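Local atomic coordinates of 3-hydroxyacyl-CoA dehydrogenase type-2 (PDB entry 3PPI), a protein that probably catalyses the NAD-dependent oxidation of 3-hydroxyacyl-CoA thioesters to 3-ketoacyl-CoA, as a member of the short-chain dehydrogenase/reductase family. Residues Ile95-Ala107 with Ser154-Ala168. Numbering follows the deposited sequence. Where two conformers were deposited one is given.
Sequences IEAANQLGRLRYA and SIAAAEPRENGERGA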
ATOM      1  N   ILE A  95      23.033  -0.912 -25.837  1.00 28.67           N
ATOM      2  CA  ILE A  95      21.994  -0.298 -26.659  1.00 28.82           C
ATOM      3  C   ILE A  95      22.331  -0.337 -28.155  1.00 30.94           C
ATOM      4  O   ILE A  95      21.455  -0.641 -28.981  1.00 30.81           O
ATOM      5  CB  ILE A  95      21.707   1.143 -26.195  1.00 28.13           C
ATOM      6  CG1 ILE A  95      21.024   1.103 -24.832  1.00 26.86           C
ATOM      7  CG2 ILE A  95      20.830   1.884 -27.185  1.00 27.63           C
ATOM      8  CD1 ILE A  95      20.857   2.471 -24.164  1.00 25.98           C
ATOM      9  N   GLU A  96      23.587  -0.053 -28.505  1.00 32.68           N
ATOM     10  CA  GLU A  96      24.012  -0.106 -29.904  0.50 34.42           C
ATOM     11  C   GLU A  96      23.922  -1.539 -30.435  1.00 34.60           C
ATOM     12  O   GLU A  96      23.500  -1.754 -31.563  1.00 35.83           O
ATOM     13  CB  GLU A  96      25.435   0.447 -30.075  0.50 35.78           C
ATOM     14  CG  GLU A  96      25.577   1.947 -29.770  0.50 37.35           C
ATOM     15  CD  GLU A  96      24.860   2.844 -30.779  0.50 39.81           C
ATOM     16  OE1 GLU A  96      25.211   2.798 -31.976  0.50 43.93           O
ATOM     17  OE2 GLU A  96      23.959   3.613 -30.374  0.50 40.31           O
ATOM     18  N   ALA A  97      24.306  -2.518 -29.618  1.00 33.73           N
ATOM     19  CA  ALA A  97      24.195  -3.927 -30.004  1.00 33.80           C
ATOM     20  C   ALA A  97      22.726  -4.342 -30.238  1.00 33.12           C
ATOM     21  O   ALA A  97      22.402  -4.946 -31.258  1.00 33.75           O
ATOM     22  CB  ALA A  97      24.844  -4.816 -28.964  1.00 33.38           C
ATOM     23  N   ALA A  98      21.838  -3.990 -29.311  1.00 31.58           N
ATOM     24  CA  ALA A  98      20.405  -4.264 -29.467  1.00 30.84           C
ATOM     25  C   ALA A  98      19.824  -3.685 -30.753  1.00 31.50           C
ATOM     26  O   ALA A  98      18.988  -4.319 -31.403  1.00 31.32           O
ATOM     27  CB  ALA A  98      19.621  -3.728 -28.258  1.00 29.20           C
ATOM     28  N   ASN A  99      20.268  -2.484 -31.119  1.00 32.22           N
ATOM     29  CA  ASN A  99      19.764  -1.810 -32.316  1.00 33.45           C
ATOM     30  C   ASN A  99      20.324  -2.381 -33.640  1.00 35.39           C
ATOM     31  O   ASN A  99      19.908  -1.959 -34.716  1.00 35.97           O
ATOM     32  CB  ASN A  99      19.961  -0.285 -32.217  1.00 33.44           C
ATOM     33  CG  ASN A  99      18.841   0.399 -31.440  1.00 32.64           C
ATOM     34  OD1 ASN A  99      17.661   0.184 -31.720  1.00 31.07           O
ATOM     35  ND2 ASN A  99      19.205   1.231 -30.466  1.00 34.51           N
ATOM     36  N   GLN A 100      21.254  -3.332 -33.544  1.00 36.09           N
ATOM     37  CA  GLN A 100      21.672  -4.145 -34.693  1.00 38.13           C
ATOM     38  C   GLN A 100      20.805  -5.397 -34.819  1.00 37.22           C
ATOM     39  O   GLN A 100      20.834  -6.066 -35.837  1.00 37.61           O
ATOM     40  CB  GLN A 100      23.130  -4.590 -34.553  1.00 39.27           C
ATOM     41  CG  GLN A 100      24.122  -3.456 -34.303  1.00 42.88           C
ATOM     42  CD  GLN A 100      24.481  -2.712 -35.553  1.00 49.05           C
ATOM     43  OE1 GLN A 100      23.730  -2.713 -36.540  1.00 52.09           O
ATOM     44  NE2 GLN A 100      25.654  -2.080 -35.539  1.00 53.65           N
ATOM     45  N   LEU A 101      20.050  -5.717 -33.773  1.00 35.69           N
ATOM     46  CA  LEU A 101      19.215  -6.913 -33.764  1.00 35.55           C
ATOM     47  C   LEU A 101      17.752  -6.604 -34.075  1.00 35.77           C
ATOM     48  O   LEU A 101      16.922  -7.495 -34.012  1.00 36.36           O
ATOM     49  CB  LEU A 101      19.306  -7.616 -32.401  1.00 34.03           C
ATOM     50  CG  LEU A 101      20.620  -8.329 -32.073  1.00 33.96           C
ATOM     51  CD1 LEU A 101      20.554  -8.947 -30.675  1.00 31.74           C
ATOM     52  CD2 LEU A 101      20.939  -9.395 -33.115  1.00 36.26           C
ATOM     53  N   GLY A 102      17.444  -5.348 -34.387  1.00 35.82           N
ATOM     54  CA  GLY A 102      16.063  -4.891 -34.562  1.00 35.10           C
ATOM     55  C   GLY A 102      15.979  -3.502 -33.965  1.00 34.28           C
ATOM     56  O   GLY A 102      17.008  -2.936 -33.625  1.00 34.87           O
ATOM     57  N   ARG A 103      14.779  -2.938 -33.842  1.00 32.89           N
ATOM     58  CA  ARG A 103      14.650  -1.657 -33.168  1.00 31.91           C
ATOM     59  C   ARG A 103      14.443  -1.925 -31.671  1.00 29.35           C
ATOM     60  O   ARG A 103      13.538  -2.653 -31.283  1.00 27.76           O
ATOM     61  CB  ARG A 103      13.507  -0.791 -33.747  1.00 32.59           C
ATOM     62  CG  ARG A 103      13.457   0.675 -33.174  1.00 34.53           C
ATOM     63  CD  ARG A 103      14.896   1.222 -33.004  1.00 39.20           C
ATOM     64  NE  ARG A 103      15.083   2.659 -32.769  1.00 40.19           N
ATOM     65  CZ  ARG A 103      15.335   3.231 -31.585  1.00 41.89           C
ATOM     66  NH1 ARG A 103      15.377   2.520 -30.450  1.00 38.95           N
ATOM     67  NH2 ARG A 103      15.527   4.553 -31.533  1.00 43.35           N
ATOM     68  N   LEU A 104      15.312  -1.355 -30.842  1.00 27.91           N
ATOM     69  CA  LEU A 104      15.201  -1.520 -29.398  1.00 25.92           C
ATOM     70  C   LEU A 104      13.883  -0.934 -28.946  1.00 24.77           C
ATOM     71  O   LEU A 104      13.648   0.264 -29.118  1.00 25.22           O
ATOM     72  CB  LEU A 104      16.357  -0.815 -28.682  1.00 25.59           C
ATOM     73  CG  LEU A 104      16.341  -0.848 -27.153  1.00 23.10           C
ATOM     74  CD1 LEU A 104      16.308  -2.281 -26.623  1.00 20.77           C
ATOM     75  CD2 LEU A 104      17.561  -0.102 -26.633  1.00 20.88           C
ATOM     76  N   ARG A 105      13.021  -1.771 -28.379  1.00 23.51           N
ATOM     77  CA  ARG A 105      11.763  -1.278 -27.839  1.00 23.15           C
ATOM     78  C   ARG A 105      11.495  -1.685 -26.385  1.00 21.63           C
ATOM     79  O   ARG A 105      10.595  -1.138 -25.768  1.00 20.87           O
ATOM     80  CB  ARG A 105      10.610  -1.715 -28.736  1.00 23.52           C
ATOM     81  CG  ARG A 105      10.640  -1.080 -30.125  1.00 25.22           C
ATOM     82  CD  ARG A 105       9.337  -1.405 -30.892  1.00 26.98           C
ATOM     83  NE  ARG A 105       9.294  -0.776 -32.208  1.00 28.67           N
ATOM     84  CZ  ARG A 105       8.892   0.471 -32.471  1.00 29.59           C
ATOM     85  NH1 ARG A 105       8.460   1.285 -31.515  1.00 27.75           N
ATOM     86  NH2 ARG A 105       8.918   0.911 -33.726  1.00 29.89           N
ATOM     87  N   TYR A 106      12.295  -2.604 -25.844  1.00 21.33           N
ATOM     88  CA  TYR A 106      12.019  -3.234 -24.561  1.00 20.47           C
ATOM     89  C   TYR A 106      13.270  -3.486 -23.736  1.00 20.50           C
ATOM     90  O   TYR A 106      14.321  -3.790 -24.276  1.00 21.37           O
ATOM     91  CB  TYR A 106      11.346  -4.577 -24.802  1.00 20.64           C
ATOM     92  CG  TYR A 106      10.105  -4.496 -25.653  1.00 19.95           C
ATOM     93  CD1 TYR A 106       8.934  -3.987 -25.131  1.00 19.55           C
ATOM     94  CD2 TYR A 106      10.111  -4.906 -26.982  1.00 21.25           C
ATOM     95  CE1 TYR A 106       7.788  -3.901 -25.887  1.00 21.54           C
ATOM     96  CE2 TYR A 106       8.967  -4.823 -27.760  1.00 22.46           C
ATOM     97  CZ  TYR A 106       7.804  -4.316 -27.198  1.00 22.38           C
ATOM     98  OH  TYR A 106       6.658  -4.208 -27.920  1.00 24.30           O
ATOM     99  N   ALA A 107      13.144  -3.381 -22.417  1.00 19.66           N
ATOM    100  CA  ALA A 107      14.208  -3.811 -21.521  1.00 19.19           C
ATOM    101  C   ALA A 107      13.588  -4.441 -20.282  1.00 18.54           C
ATOM    102  O   ALA A 107      12.520  -4.019 -19.832  1.00 18.07           O
ATOM    103  CB  ALA A 107      15.106  -2.640 -21.143  1.00 18.48           C
ATOM    104  N   SER A 154      16.669   5.903 -25.982  1.00 21.94           N
ATOM    105  CA  SER A 154      16.722   5.224 -27.276  1.00 22.64           C
ATOM    106  C   SER A 154      15.323   4.872 -27.800  1.00 22.26           C
ATOM    107  O   SER A 154      14.968   5.177 -28.948  1.00 21.72           O
ATOM    108  CB  SER A 154      17.566   3.960 -27.157  1.00 23.09           C
ATOM    109  OG  SER A 154      17.641   3.291 -28.407  1.00 25.06           O
ATOM    110  N   ILE A 155      14.520   4.253 -26.935  1.00 20.99           N
ATOM    111  CA  ILE A 155      13.163   3.848 -27.287  1.00 21.13           C
ATOM    112  C   ILE A 155      12.308   5.069 -27.645  1.00 21.80           C
ATOM    113  O   ILE A 155      11.510   5.020 -28.575  1.00 22.46           O
ATOM    114  CB  ILE A 155      12.483   3.056 -26.126  1.00 19.62           C
ATOM    115  CG1 ILE A 155      13.266   1.779 -25.805  1.00 19.98           C
ATOM    116  CG2 ILE A 155      11.026   2.709 -26.478  1.00 19.69           C
ATOM    117  CD1 ILE A 155      12.888   1.131 -24.467  1.00 19.17           C
ATOM    118  N   ALA A 156      12.501   6.170 -26.926  1.00 22.19           N
ATOM    119  CA  ALA A 156      11.752   7.405 -27.184  1.00 23.42           C
ATOM    120  C   ALA A 156      11.987   7.961 -28.597  1.00 25.58           C
ATOM    121  O   ALA A 156      11.124   8.651 -29.135  1.00 25.80           O
ATOM    122  CB  ALA A 156      12.093   8.464 -26.137  1.00 22.50           C
ATOM    123  N   ALA A 157      13.135   7.646 -29.194  1.00 27.40           N
ATOM    124  CA  ALA A 157      13.435   8.066 -30.578  1.00 29.68           C
ATOM    125  C   ALA A 157      12.836   7.146 -31.658  1.00 30.63           C
ATOM    126  O   ALA A 157      12.872   7.485 -32.839  1.00 31.67           O
ATOM    127  CB  ALA A 157      14.958   8.211 -30.781  1.00 29.96           C
ATOM    128  N   ALA A 158      12.264   6.008 -31.261  1.00 30.60           N
ATOM    129  CA  ALA A 158      11.656   5.072 -32.221  1.00 31.28           C
ATOM    130  C   ALA A 158      10.284   5.571 -32.693  1.00 32.08           C
ATOM    131  O   ALA A 158       9.681   6.444 -32.067  1.00 30.61           O
ATOM    132  CB  ALA A 158      11.507   3.705 -31.598  1.00 30.29           C
ATOM    133  N   GLU A 159       9.797   5.016 -33.802  1.00 32.94           N
ATOM    134  CA  GLU A 159       8.457   5.354 -34.282  1.00 34.31           C
ATOM    135  C   GLU A 159       7.453   4.566 -33.471  1.00 32.78           C
ATOM    136  O   GLU A 159       7.648   3.381 -33.244  1.00 32.01           O
ATOM    137  CB  GLU A 159       8.279   5.042 -35.784  1.00 36.03           C
ATOM    138  CG  GLU A 159       8.942   6.059 -36.737  1.00 41.23           C
ATOM    139  CD  GLU A 159       8.386   7.481 -36.570  1.00 47.11           C
ATOM    140  OE1 GLU A 159       7.151   7.633 -36.386  1.00 49.76           O
ATOM    141  OE2 GLU A 159       9.186   8.445 -36.612  1.00 51.29           O
ATOM    142  N   PRO A 160       6.374   5.222 -33.025  1.00 32.68           N
ATOM    143  CA  PRO A 160       5.340   4.490 -32.332  1.00 32.30           C
ATOM    144  C   PRO A 160       4.572   3.541 -33.259  1.00 33.34           C
ATOM    145  O   PRO A 160       4.477   3.770 -34.465  1.00 34.26           O
ATOM    146  CB  PRO A 160       4.424   5.598 -31.793  1.00 32.01           C
ATOM    147  CG  PRO A 160       4.639   6.741 -32.690  1.00 32.84           C
ATOM    148  CD  PRO A 160       6.039   6.650 -33.181  1.00 33.25           C
ATOM    149  N   ARG A 161       4.052   2.472 -32.677  1.00 33.48           N
ATOM    150  CA  ARG A 161       3.081   1.615 -33.341  1.00 34.32           C
ATOM    151  C   ARG A 161       1.753   2.372 -33.514  1.00 34.41           C
ATOM    152  O   ARG A 161       1.558   3.456 -32.950  1.00 33.53           O
ATOM    153  CB  ARG A 161       2.869   0.337 -32.519  1.00 33.78           C
ATOM    154  CG  ARG A 161       3.757  -0.838 -32.912  1.00 36.33           C
ATOM    155  CD  ARG A 161       5.219  -0.484 -32.971  1.00 38.99           C
ATOM    156  NE  ARG A 161       5.998  -1.656 -33.341  1.00 42.63           N
ATOM    157  CZ  ARG A 161       6.361  -2.631 -32.514  1.00 42.82           C
ATOM    158  NH1 ARG A 161       6.041  -2.592 -31.221  1.00 43.41           N
ATOM    159  NH2 ARG A 161       7.067  -3.651 -32.989  1.00 43.01           N
ATOM    160  N   GLU A 162       0.844   1.797 -34.297  1.00 34.97           N
ATOM    161  CA  GLU A 162      -0.467   2.408 -34.542  1.00 35.25           C
ATOM    162  C   GLU A 162      -1.189   2.766 -33.230  1.00 34.08           C
ATOM    163  O   GLU A 162      -1.845   3.797 -33.144  1.00 34.54           O
ATOM    164  CB  GLU A 162      -1.337   1.487 -35.420  1.00 35.47           C
ATOM    165  N   ASN A 163      -1.047   1.936 -32.201  1.00 33.08           N
ATOM    166  CA  ASN A 163      -1.658   2.230 -30.894  1.00 32.10           C
ATOM    167  C   ASN A 163      -0.945   3.311 -30.057  1.00 30.94           C
ATOM    168  O   ASN A 163      -1.325   3.519 -28.909  1.00 31.18           O
ATOM    169  CB  ASN A 163      -1.789   0.949 -30.062  1.00 31.64           C
ATOM    170  CG  ASN A 163      -0.431   0.406 -29.586  1.00 32.28           C
ATOM    171  OD1 ASN A 163       0.628   0.996 -29.836  1.00 32.35           O
ATOM    172  ND2 ASN A 163      -0.464  -0.740 -28.932  1.00 32.62           N
ATOM    173  N   GLY A 164       0.081   3.966 -30.607  1.00 30.09           N
ATOM    174  CA  GLY A 164       0.813   5.037 -29.916  1.00 28.90           C
ATOM    175  C   GLY A 164       2.018   4.628 -29.061  1.00 27.26           C
ATOM    176  O   GLY A 164       2.795   5.478 -28.639  1.00 27.09           O
ATOM    177  N   GLU A 165       2.175   3.331 -28.815  1.00 25.68           N
ATOM    178  CA  GLU A 165       3.221   2.810 -27.941  1.00 24.48           C
ATOM    179  C   GLU A 165       4.556   2.632 -28.682  1.00 24.46           C
ATOM    180  O   GLU A 165       4.609   1.960 -29.729  1.00 24.98           O
ATOM    181  CB  GLU A 165       2.795   1.457 -27.357  1.00 23.78           C
ATOM    182  CG  GLU A 165       3.748   0.917 -26.284  1.00 24.40           C
ATOM    183  CD  GLU A 165       3.261  -0.377 -25.633  1.00 26.47           C
ATOM    184  OE1 GLU A 165       2.149  -0.392 -25.043  1.00 27.04           O
ATOM    185  OE2 GLU A 165       4.001  -1.380 -25.700  1.00 27.69           O
ATOM    186  N   ARG A 166       5.623   3.211 -28.127  1.00 22.70           N
ATOM    187  CA  ARG A 166       6.983   2.993 -28.637  1.00 22.85           C
ATOM    188  C   ARG A 166       7.665   1.778 -28.003  1.00 21.56           C
ATOM    189  O   ARG A 166       8.497   1.136 -28.642  1.00 22.74           O
ATOM    190  CB  ARG A 166       7.850   4.231 -28.444  1.00 22.62           C
ATOM    191  CG  ARG A 166       7.474   5.409 -29.340  1.00 23.46           C
ATOM    192  CD  ARG A 166       8.443   6.578 -29.167  1.00 25.04           C
ATOM    193  NE  ARG A 166       8.138   7.658 -30.103  1.00 28.07           N
ATOM    194  CZ  ARG A 166       7.143   8.530 -29.964  1.00 29.60           C
ATOM    195  NH1 ARG A 166       6.336   8.496 -28.912  1.00 29.66           N
ATOM    196  NH2 ARG A 166       6.945   9.452 -30.890  1.00 31.80           N
ATOM    197  N   GLY A 167       7.325   1.468 -26.755  1.00 20.21           N
ATOM    198  CA  GLY A 167       7.951   0.349 -26.061  1.00 19.35           C
ATOM    199  C   GLY A 167       7.556   0.236 -24.601  1.00 18.22           C
ATOM    200  O   GLY A 167       6.582   0.856 -24.165  1.00 17.94           O
ATOM    201  N   ALA A 168       8.321  -0.551 -23.851  1.00 17.24           N
ATOM    202  CA  ALA A 168       8.000  -0.845 -22.459  1.00 17.06           C
ATOM    203  C   ALA A 168       9.211  -1.330 -21.690  1.00 16.91           C
ATOM    204  O   ALA A 168      10.079  -2.013 -22.245  1.00 17.96           O
ATOM    205  CB  ALA A 168       6.870  -1.886 -22.370  1.00 16.42           C
TER
HETATM  206  O   HOH W   1       5.649  -1.712 -27.527  1.00 39.75           O
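The guanidinium of Arg105 is sandwiched between Ala158 CB on one face and the guanidinium of Arg161 on the other, the two planes lying 11° apart with centres 4.0 Å from each other. Its edge faces backbone oxygens: NH1 and NH2 both converge on Glu159 O, each at 2.8 Å, and NH1 also donates to Arg166 O at 2.9 Å. All three bonds run within 8° of the guanidinium plane, which fixes the rotation of the group. A chain extended from CG to NE carries it into the loop. The same methyl also sits over the centre of the Arg103 guanidinium, whose NH2 meets Ser154 O at 2.7 Å, tilted 21° from that plane. Parallel strands 103-109 and 167-172 of the Rossmann-type sheet pair through Ala168 N to Arg105 O (3.0 Å), while Ile155 CD1 packs on that carbonyl at 3.5 Å. Arg161 NH2 and Tyr106 OH are both hydrogen-bonded to Gln27 O. Carbonyl oxygens, which carry partial negative charge, probably offset the repulsion between the stacked arginines. By binding the main-chain oxygens of Glu159 and Arg166, the guanidinium of Arg105 ties the loop that holds them to the end of strand 103-109.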